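Local atomic coordinates of endo-1,4-beta-xylanase (Pseudoalteromonas haloplanktis, PDB entry 1H14), a protein that hydrolyses internal beta-1,4 linkages of xylan, as a cold-adapted endo-acting glycoside hydrolase of family 8. Residues Arg76-Ser81 against Tyr378-Gly383; Asp210-Asn215 against Asn223-Val228. The protein carries 1 engineered substitution. All blocks are in the same frame, centred on the assembly; numbering follows the deposited sequence.

Contact 1. Residues Arg76-Ser81 against Tyr378-Gly383; sequences RTEGQS and YRYYNG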
loop_
_atom_site.group_PDB
_atom_site.type_symbol
_atom_site.label_atom_id
_atom_site.label_comp_id
_atom_site.label_asym_id
_atom_site.label_seq_id
_atom_site.Cartn_x
_atom_site.Cartn_y
_atom_site.Cartn_z
ATOM N N ARG A 76 10.572 -5.470 6.799
ATOM C CA ARG A 76 9.177 -5.907 6.605
ATOM C C ARG A 76 8.834 -6.155 5.166
ATOM O O ARG A 76 9.336 -5.522 4.237
ATOM C CB ARG A 76 8.258 -4.821 7.178
ATOM C CG ARG A 76 8.400 -4.661 8.706
ATOM C CD ARG A 76 7.579 -3.514 9.334
ATOM N NE ARG A 76 7.988 -3.395 10.714
ATOM C CZ ARG A 76 7.177 -3.183 11.774
ATOM N NH1 ARG A 76 5.935 -2.764 11.563
ATOM N NH2 ARG A 76 7.730 -3.145 12.965
ATOM N N THR A 77 7.947 -7.073 4.952
ATOM C CA THR A 77 7.474 -7.343 3.608
ATOM C C THR A 77 6.690 -6.196 2.982
ATOM O O THR A 77 6.781 -5.978 1.773
ATOM C CB THR A 77 6.711 -8.631 3.519
ATOM O OG1 THR A 77 5.615 -8.652 4.448
ATOM C CG2 THR A 77 7.566 -9.847 3.746
ATOM N N GLU A 78 5.916 -5.481 3.750
ATOM C CA GLU A 78 5.243 -4.325 3.238
ATOM C C GLU A 78 6.184 -3.317 2.603
ATOM O O GLU A 78 6.089 -2.933 1.462
ATOM C CB GLU A 78 4.430 -3.693 4.357
ATOM C CG GLU A 78 4.038 -2.194 4.474
ATOM C CD GLU A 78 3.621 -1.739 5.908
ATOM O OE1 GLU A 78 2.410 -1.812 6.121
ATOM O OE2 GLU A 78 4.554 -1.477 6.809
ATOM N N GLY A 79 7.197 -2.914 3.362
ATOM C CA GLY A 79 8.124 -1.944 2.800
ATOM C C GLY A 79 8.904 -2.457 1.625
ATOM O O GLY A 79 9.200 -1.715 0.701
ATOM N N GLN A 80 9.296 -3.729 1.700
ATOM C CA GLN A 80 10.064 -4.342 0.649
ATOM C C GLN A 80 9.278 -4.330 -0.680
ATOM O O GLN A 80 9.796 -3.961 -1.760
ATOM C CB GLN A 80 10.440 -5.776 1.057
ATOM C CG GLN A 80 11.512 -6.407 0.235
ATOM C CD GLN A 80 12.929 -6.002 0.606
ATOM O OE1 GLN A 80 13.950 -6.515 0.003
ATOM N NE2 GLN A 80 13.058 -5.131 1.500
ATOM N N SER A 81 8.003 -4.718 -0.575
ATOM C CA SER A 81 7.166 -4.843 -1.747
ATOM C C SER A 81 6.791 -3.445 -2.291
ATOM O O SER A 81 6.715 -3.232 -3.499
ATOM C CB SER A 81 5.913 -5.682 -1.366
ATOM O OG SER A 81 5.062 -4.933 -0.460
ATOM N N TYR A 378 11.058 8.282 12.114
ATOM C CA TYR A 378 9.735 7.785 11.745
ATOM C C TYR A 378 9.582 7.719 10.224
ATOM O O TYR A 378 8.476 7.633 9.685
ATOM C CB TYR A 378 8.630 8.735 12.331
ATOM C CG TYR A 378 8.700 8.619 13.859
ATOM C CD1 TYR A 378 8.379 7.430 14.470
ATOM C CD2 TYR A 378 9.260 9.642 14.635
ATOM C CE1 TYR A 378 8.539 7.239 15.860
ATOM C CE2 TYR A 378 9.414 9.472 16.050
ATOM C CZ TYR A 378 9.014 8.277 16.637
ATOM O OH TYR A 378 9.106 8.035 18.005
ATOM N N ARG A 379 10.686 7.759 9.485
ATOM C CA ARG A 379 10.579 7.824 8.052
ATOM C C ARG A 379 10.231 6.535 7.343
ATOM O O ARG A 379 9.957 6.605 6.171
ATOM C CB ARG A 379 11.835 8.399 7.447
ATOM C CG ARG A 379 13.097 7.468 7.458
ATOM C CD ARG A 379 14.267 8.162 6.817
ATOM N NE ARG A 379 15.449 7.347 6.724
ATOM C CZ ARG A 379 16.370 7.266 7.640
ATOM N NH1 ARG A 379 16.176 7.841 8.852
ATOM N NH2 ARG A 379 17.491 6.602 7.409
ATOM N N TYR A 380 10.271 5.368 7.975
ATOM C CA TYR A 380 9.935 4.147 7.222
ATOM C C TYR A 380 8.502 4.204 6.695
ATOM O O TYR A 380 8.278 4.091 5.500
ATOM C CB TYR A 380 10.107 2.882 8.095
ATOM C CG TYR A 380 9.345 1.717 7.567
ATOM C CD1 TYR A 380 9.816 1.022 6.482
ATOM C CD2 TYR A 380 8.180 1.317 8.110
ATOM C CE1 TYR A 380 9.101 -0.063 6.001
ATOM C CE2 TYR A 380 7.471 0.241 7.596
ATOM C CZ TYR A 380 7.981 -0.426 6.524
ATOM O OH TYR A 380 7.255 -1.501 6.056
ATOM N N TYR A 381 7.519 4.472 7.532
ATOM C CA TYR A 381 6.190 4.363 7.086
ATOM C C TYR A 381 5.832 5.679 6.361
ATOM O O TYR A 381 5.208 5.689 5.286
ATOM C CB TYR A 381 5.276 4.061 8.276
ATOM C CG TYR A 381 3.896 3.564 7.907
ATOM C CD1 TYR A 381 3.713 2.399 7.226
ATOM C CD2 TYR A 381 2.755 4.264 8.203
ATOM C CE1 TYR A 381 2.453 1.937 6.933
ATOM C CE2 TYR A 381 1.495 3.805 7.850
ATOM C CZ TYR A 381 1.342 2.711 7.179
ATOM O OH TYR A 381 0.075 2.228 6.825
ATOM N N ASN A 382 6.263 6.810 6.929
ATOM C CA ASN A 382 5.968 8.081 6.321
ATOM C C ASN A 382 6.643 8.232 4.929
ATOM O O ASN A 382 6.048 8.697 3.968
ATOM C CB ASN A 382 6.427 9.236 7.224
ATOM C CG ASN A 382 5.507 9.430 8.469
ATOM O OD1 ASN A 382 5.999 9.682 9.619
ATOM N ND2 ASN A 382 4.246 9.438 8.230
ATOM N N GLY A 383 7.924 7.827 4.869
ATOM C CA GLY A 383 8.651 7.912 3.669
ATOM C C GLY A 383 8.261 6.927 2.576
ATOM O O GLY A 383 8.274 7.293 1.393
#
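Tyr380 reaches Glu78 through a single hydrogen bond: its hydroxyl OH donates to Glu78 OE2 at 2.8 Å and meets the anti lone pair of that oxygen, the one turned away from OE1. Glu78 OE2 sits at the edge of the phenol ring, close to its plane, although carboxylate and ring planes are 38° apart. With CG anti to the backbone N (chi1 160°), the Tyr380 ring is carried across to the start of the other helix, where Gly79 N also comes to 3.0 Å from Tyr380 OH. OE1 has a different partner, Arg284, in a salt bridge, so the two oxygens of Glu78 are held by separate groups.

The remaining contacts are van der Waals. Gly79 CA lies against the ring edge, 3.8 Å from Tyr380 CE1, and the absence of a side chain there admits the ring. Arg76 CB packs 3.6 Å from Tyr380 OH; its extended chain leads onward to a salt bridge with Asp74. Tyr381 turns an edge to the carboxylate, Tyr381 CE1 lying 3.8 Å from Glu78 OE1, while its hydroxyl bonds to Phe280 O.

The segment axes stay 11.0 Å apart at 46°, so side chains bridge the gap. Strand 58-66 lines the contact through Ala66, which touches both Arg76 and Tyr380, and helix 143-160 meets Glu78 at Asn144.

Contact 2. Residues Asp210-Asn215 against Asn223-Val228; sequences DYFANN and NYWRQV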
loop_
_atom_site.group_PDB
_atom_site.type_symbol
_atom_site.label_atom_id
_atom_site.label_comp_id
_atom_site.label_asym_id
_atom_site.label_seq_id
_atom_site.Cartn_x
_atom_site.Cartn_y
_atom_site.Cartn_z
ATOM N N ASP A 210 -7.993 -6.754 -10.716
ATOM C CA ASP A 210 -8.333 -6.693 -12.160
ATOM C C ASP A 210 -7.109 -6.826 -13.037
ATOM O O ASP A 210 -7.159 -7.498 -14.071
ATOM C CB ASP A 210 -9.032 -5.385 -12.495
ATOM C CG ASP A 210 -10.495 -5.405 -12.138
ATOM O OD1 ASP A 210 -11.215 -6.384 -12.504
ATOM O OD2 ASP A 210 -11.006 -4.492 -11.455
ATOM N N TYR A 211 -5.979 -6.215 -12.617
ATOM C CA TYR A 211 -4.744 -6.317 -13.367
ATOM C C TYR A 211 -4.257 -7.786 -13.287
ATOM O O TYR A 211 -3.816 -8.339 -14.309
ATOM C CB TYR A 211 -3.754 -5.354 -12.720
ATOM C CG TYR A 211 -2.331 -5.443 -13.257
ATOM C CD1 TYR A 211 -1.990 -4.944 -14.458
ATOM C CD2 TYR A 211 -1.327 -5.984 -12.463
ATOM C CE1 TYR A 211 -0.690 -4.994 -14.962
ATOM C CE2 TYR A 211 -0.034 -6.029 -12.932
ATOM C CZ TYR A 211 0.305 -5.600 -14.175
ATOM O OH TYR A 211 1.569 -5.722 -14.632
ATOM N N PHE A 212 -4.349 -8.420 -12.142
ATOM C CA PHE A 212 -3.988 -9.851 -12.035
ATOM C C PHE A 212 -4.796 -10.656 -13.074
ATOM O O PHE A 212 -4.238 -11.511 -13.777
ATOM C CB PHE A 212 -4.200 -10.379 -10.652
ATOM C CG PHE A 212 -3.372 -9.678 -9.483
ATOM C CD1 PHE A 212 -2.282 -8.984 -9.733
ATOM C CD2 PHE A 212 -3.749 -9.889 -8.189
ATOM C CE1 PHE A 212 -1.528 -8.433 -8.663
ATOM C CE2 PHE A 212 -3.037 -9.342 -7.142
ATOM C CZ PHE A 212 -1.934 -8.574 -7.405
ATOM N N ALA A 213 -6.095 -10.463 -13.109
ATOM C CA ALA A 213 -6.961 -11.268 -13.995
ATOM C C ALA A 213 -6.482 -11.099 -15.451
ATOM O O ALA A 213 -6.556 -12.075 -16.233
ATOM C CB ALA A 213 -8.382 -10.732 -13.902
ATOM N N ASN A 214 -6.053 -9.931 -15.840
ATOM C CA ASN A 214 -5.652 -9.654 -17.211
ATOM C C ASN A 214 -4.243 -10.210 -17.536
ATOM O O ASN A 214 -3.791 -10.092 -18.660
ATOM C CB ASN A 214 -5.691 -8.207 -17.548
ATOM C CG ASN A 214 -7.119 -7.702 -17.639
ATOM O OD1 ASN A 214 -8.053 -8.534 -17.738
ATOM N ND2 ASN A 214 -7.290 -6.406 -17.586
ATOM N N ASN A 215 -3.518 -10.643 -16.513
ATOM C CA ASN A 215 -2.129 -11.099 -16.610
ATOM C C ASN A 215 -1.880 -12.559 -16.355
ATOM O O ASN A 215 -0.735 -13.013 -16.292
ATOM C CB ASN A 215 -1.155 -10.162 -15.864
ATOM C CG ASN A 215 -0.956 -8.900 -16.589
ATOM O OD1 ASN A 215 -0.034 -8.773 -17.413
ATOM N ND2 ASN A 215 -1.850 -7.912 -16.349
ATOM N N ASN A 223 -11.080 -15.551 -14.314
ATOM C CA ASN A 223 -12.375 -15.351 -13.656
ATOM C C ASN A 223 -12.212 -15.231 -12.156
ATOM O O ASN A 223 -12.845 -14.377 -11.524
ATOM C CB ASN A 223 -13.358 -16.487 -14.012
ATOM C CG ASN A 223 -13.922 -16.345 -15.410
ATOM O OD1 ASN A 223 -13.322 -16.798 -16.436
ATOM N ND2 ASN A 223 -14.985 -15.652 -15.490
ATOM N N TYR A 224 -11.362 -16.040 -11.559
ATOM C CA TYR A 224 -11.086 -15.956 -10.083
ATOM C C TYR A 224 -10.701 -14.527 -9.700
ATOM O O TYR A 224 -11.278 -13.958 -8.774
ATOM C CB TYR A 224 -9.966 -16.933 -9.705
ATOM C CG TYR A 224 -9.597 -16.869 -8.215
ATOM C CD1 TYR A 224 -10.305 -17.537 -7.293
ATOM C CD2 TYR A 224 -8.595 -16.010 -7.811
ATOM C CE1 TYR A 224 -10.017 -17.401 -5.914
ATOM C CE2 TYR A 224 -8.296 -15.867 -6.488
ATOM C CZ TYR A 224 -8.942 -16.568 -5.554
ATOM O OH TYR A 224 -8.670 -16.414 -4.209
ATOM N N TRP A 225 -9.748 -13.944 -10.417
ATOM C CA TRP A 225 -9.228 -12.620 -9.980
ATOM C C TRP A 225 -10.214 -11.520 -10.270
ATOM O O TRP A 225 -10.295 -10.523 -9.546
ATOM C CB TRP A 225 -7.864 -12.368 -10.552
ATOM C CG TRP A 225 -6.815 -13.187 -9.861
ATOM C CD1 TRP A 225 -6.076 -14.208 -10.398
ATOM C CD2 TRP A 225 -6.349 -13.038 -8.523
ATOM N NE1 TRP A 225 -5.236 -14.708 -9.451
ATOM C CE2 TRP A 225 -5.396 -14.004 -8.286
ATOM C CE3 TRP A 225 -6.675 -12.183 -7.506
ATOM C CZ2 TRP A 225 -4.766 -14.147 -7.051
ATOM C CZ3 TRP A 225 -6.080 -12.352 -6.272
ATOM C CH2 TRP A 225 -5.139 -13.310 -6.054
ATOM N N ARG A 226 -11.047 -11.638 -11.342
ATOM C CA ARG A 226 -12.070 -10.626 -11.567
ATOM C C ARG A 226 -13.075 -10.716 -10.498
ATOM O O ARG A 226 -13.596 -9.656 -10.069
ATOM C CB ARG A 226 -12.729 -10.918 -12.907
ATOM C CG ARG A 226 -13.725 -9.912 -13.401
ATOM C CD ARG A 226 -13.033 -8.643 -14.054
ATOM N NE ARG A 226 -12.338 -9.019 -15.289
ATOM C CZ ARG A 226 -11.138 -8.638 -15.652
ATOM N NH1 ARG A 226 -10.691 -9.118 -16.792
ATOM N NH2 ARG A 226 -10.366 -7.797 -14.891
ATOM N N GLN A 227 -13.444 -11.876 -10.011
ATOM C CA GLN A 227 -14.368 -12.050 -8.887
ATOM C C GLN A 227 -13.764 -11.420 -7.587
ATOM O O GLN A 227 -14.501 -10.806 -6.803
ATOM C CB GLN A 227 -14.667 -13.485 -8.688
ATOM C CG GLN A 227 -15.565 -14.080 -9.814
ATOM C CD GLN A 227 -15.362 -15.573 -9.990
ATOM O OE1 GLN A 227 -14.957 -16.282 -9.098
ATOM N NE2 GLN A 227 -15.819 -16.055 -11.173
ATOM N N VAL A 228 -12.486 -11.655 -7.345
ATOM C CA VAL A 228 -11.805 -11.016 -6.197
ATOM C C VAL A 228 -11.994 -9.518 -6.320
ATOM O O VAL A 228 -12.259 -8.828 -5.337
ATOM C CB VAL A 228 -10.389 -11.444 -6.122
ATOM C CG1 VAL A 228 -9.587 -10.668 -5.049
ATOM C CG2 VAL A 228 -10.215 -12.914 -5.776
#
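Ala213 and Trp225 mark the close approach of two antiparallel helices, their CA atoms 4.8 Å apart, with the segment axes 7.6 Å from each other and their directions 171° apart. Such a short spacing depends on the small side chain of Ala213: its CB meets Trp225 CB at 3.8 Å, and Trp225 CB also rests on the backbone N of Ala213.

On one flank of this seam the packing is aromatic. Phe212 presents its edge to the face of the Trp225 indole in a T-shaped pair, planes at 82°, with Phe212 CD2 3.8 Å from Trp225 CE3. Phe212 CB adds a CH-pi contact over the five-membered ring. The opposite face of the indole is covered by Tyr224, so the ring is clamped between the partner helix and its own neighbour; Leu176 of helix 168-182 touches both Phe212 and Trp225.

Helices 206-215 and 219-243, joined by a short turn, form a helical hairpin, the kind of unit from which the (alpha/alpha)6 barrel of family 8 enzymes is built.

The other flank is polar and more exposed. Arg226 is bent at chi2 and again at chi3, which folds its guanidinium back over Ala213, whose CB lies on one face. NH2 makes a salt bridge with Asp210 OD1 at 2.9 Å; OD1 lies in the guanidinium plane and is met on its anti side, but 22° out of the carboxylate plane. A weak bond runs from NH2 to Asp210 O. Arg226 NH1 gives a nearly straight bond to Asn214 OD1, also 2.9 Å, although the amide is turned well out of the guanidinium plane. The side-chain acceptors of Asp210 and Asn214, one helical turn apart, fix the rotation of the group. Second partners hold these side chains in turn: Asp210 OD2 pairs with Arg233, and Asn214 ND2 bonds to Tyr12 OH.

The centres of the two contacts are about 27 Å apart, and their nearest atoms about 10 Å, so they do not touch. In sequence, both segments of contact 2 fall between those of contact 1: Arg76-Ser81, then 210-215 and 223-228, and finally Tyr378-Gly383. Contact 2 is local, joining consecutive helices across eight residues or so, whereas contact 1 brings an early helix, 77-89, to the late helix 379-392. Helix 143-160 is shared, touched by Glu78 and Ser81 from contact 1 and by Tyr211 and Phe212 from contact 2. In the helical barrel of this family, contact 2 pairs neighbours in sequence, while contact 1 joins helices from distant parts of the chain, consistent with a role in closing the barrel.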